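Local structure of chitinase (Thermococcus kodakarensis KOD1, 5DHE) at residues D7-K12 with E86-Y91. The protein probably anchors the enzyme to chitin, being one of the chitin-binding domains of a chitinase, the enzyme class that hydrolyses chitin chains. Residues are numbered along the deposited sequence; the frame is centred on the assembly and turned at random.
Sequences DAFSVK and EAMYLY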
# COMPACT_ATOMS: atom_id res chain seq x y z
N ASP A 7 -8.80 5.91 -9.51
CA ASP A 7 -9.44 6.40 -8.30
C ASP A 7 -9.42 5.35 -7.19
O ASP A 7 -10.16 5.46 -6.21
CB ASP A 7 -10.88 6.87 -8.58
CG ASP A 7 -11.82 5.73 -8.93
OD1 ASP A 7 -11.35 4.60 -9.18
OD2 ASP A 7 -13.04 5.97 -8.96
N ALA A 8 -8.55 4.35 -7.33
CA ALA A 8 -8.51 3.29 -6.33
C ALA A 8 -7.93 3.68 -4.97
O ALA A 8 -8.52 3.37 -3.93
CB ALA A 8 -7.75 2.07 -6.90
N PHE A 9 -6.80 4.37 -4.95
CA PHE A 9 -6.18 4.74 -3.67
C PHE A 9 -6.88 5.87 -2.93
O PHE A 9 -7.28 6.87 -3.54
CB PHE A 9 -4.73 5.23 -3.86
CG PHE A 9 -3.68 4.15 -3.94
CD1 PHE A 9 -3.47 3.28 -2.88
CD2 PHE A 9 -2.83 4.08 -5.04
CE1 PHE A 9 -2.42 2.36 -2.91
CE2 PHE A 9 -1.77 3.16 -5.09
CZ PHE A 9 -1.57 2.30 -4.01
N SER A 10 -6.99 5.72 -1.62
CA SER A 10 -7.50 6.77 -0.74
C SER A 10 -6.56 6.63 0.45
O SER A 10 -6.71 5.72 1.26
CB SER A 10 -8.95 6.53 -0.31
OG SER A 10 -9.38 7.64 0.46
N VAL A 11 -5.60 7.55 0.55
CA VAL A 11 -4.56 7.49 1.57
C VAL A 11 -4.54 8.67 2.53
O VAL A 11 -4.66 9.83 2.11
CB VAL A 11 -3.17 7.39 0.86
CG1 VAL A 11 -2.04 7.31 1.88
CG2 VAL A 11 -3.16 6.18 -0.05
N LYS A 12 -4.39 8.37 3.81
CA LYS A 12 -4.33 9.41 4.84
C LYS A 12 -3.06 9.16 5.63
O LYS A 12 -2.81 8.02 6.04
CB LYS A 12 -5.54 9.33 5.78
CG LYS A 12 -6.87 9.62 5.10
CD LYS A 12 -7.98 9.72 6.13
CE LYS A 12 -9.27 10.21 5.49
NZ LYS A 12 -9.56 9.46 4.25
N GLU A 86 7.79 7.29 -0.55
CA GLU A 86 7.95 8.14 -1.73
C GLU A 86 6.90 7.80 -2.78
O GLU A 86 6.54 8.65 -3.60
CB GLU A 86 9.35 7.95 -2.31
CG GLU A 86 10.46 8.42 -1.37
CD GLU A 86 11.84 8.17 -1.93
OE1 GLU A 86 12.09 7.06 -2.45
OE2 GLU A 86 12.69 9.08 -1.86
N ALA A 87 6.40 6.57 -2.75
CA ALA A 87 5.40 6.16 -3.72
C ALA A 87 4.77 4.83 -3.38
O ALA A 87 5.39 4.02 -2.69
CB ALA A 87 6.03 6.06 -5.12
N MET A 88 3.53 4.63 -3.81
CA MET A 88 2.87 3.34 -3.62
C MET A 88 2.24 2.99 -4.94
O MET A 88 1.76 3.86 -5.67
CB MET A 88 1.80 3.40 -2.53
CG MET A 88 2.36 3.79 -1.20
SD MET A 88 1.21 3.36 0.12
CE MET A 88 0.01 4.54 -0.13
N TYR A 89 2.28 1.70 -5.27
CA TYR A 89 1.73 1.22 -6.54
C TYR A 89 0.74 0.10 -6.31
O TYR A 89 1.04 -0.86 -5.59
CB TYR A 89 2.85 0.69 -7.42
CG TYR A 89 3.98 1.66 -7.66
CD1 TYR A 89 4.94 1.90 -6.67
CD2 TYR A 89 4.08 2.36 -8.86
CE1 TYR A 89 5.96 2.82 -6.88
CE2 TYR A 89 5.09 3.27 -9.07
CZ TYR A 89 6.02 3.49 -8.08
OH TYR A 89 7.02 4.41 -8.30
N LEU A 90 -0.43 0.20 -6.93
CA LEU A 90 -1.45 -0.85 -6.79
C LEU A 90 -1.49 -1.71 -8.05
O LEU A 90 -1.69 -1.20 -9.16
CB LEU A 90 -2.84 -0.24 -6.56
CG LEU A 90 -4.01 -1.24 -6.62
CD1 LEU A 90 -3.94 -2.19 -5.43
CD2 LEU A 90 -5.35 -0.49 -6.58
N TYR A 91 -1.29 -3.00 -7.87
CA TYR A 91 -1.32 -3.95 -8.98
C TYR A 91 -2.42 -4.96 -8.74
O TYR A 91 -2.61 -5.47 -7.62
CB TYR A 91 0.00 -4.71 -9.08
CG TYR A 91 1.17 -3.85 -9.46
CD1 TYR A 91 1.46 -3.59 -10.79
CD2 TYR A 91 1.98 -3.30 -8.47
CE1 TYR A 91 2.55 -2.78 -11.14
CE2 TYR A 91 3.06 -2.49 -8.80
CZ TYR A 91 3.33 -2.23 -10.13
OH TYR A 91 4.40 -1.43 -10.47
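The two sheets of a beta sandwich face each other here, in a domain of the cellulose-binding family. Strand 9-12 belongs to one sheet and strand 86-91 to the other. Their axes come within 9.9 Å and run roughly antiparallel, at 149°. No hydrogen bond joins the segments; side chains of both and the backbone of 88-90 make the contact.

F9 is the central wedge. Its CG lies anti to its own carbonyl carbon (chi1 -83°), and the ring reaches across to the backbone of 88-90. The end of the ring enters between M88 and L90. Ring atom CZ is 3.8 Å from M88 CB. The same CZ is also 3.8 Å from L90 CB. The F9 and L90 side chains run alongside each other, pointing opposite ways. The ring meets the opposing chain partly by its edge, with the carbonyl carbon of Y89 close to the ring plane. CE2 lies 3.6 Å from M88 O, approached obliquely. Replacing F9 with an alanine would probably open a gap between the sheets and leave the CB atoms of M88 and L90 without the ring that packs on both.

Two smaller contacts flank the ring. On one side, A8 CB touches L90 CD2 at 3.5 Å. On the other, V11 and M88 meet tip to tip, with V11 CG2 3.6 Å from M88 CE. The M88 chain bends at its last torsion (chi3 -73°), which sets the methyl against the valine.

Around the contact, strand 18-26 pairs with strand 9-15, and its V23 and L25 touch F9. V35 of strand 34-39 packs on both F9 and L90, and V37 on M88. W100 touches F9, V11 and M88. D98 of strand 95-99 accepts a hydrogen bond from F9 N, tying this edge strand to the edge strand of the facing sheet.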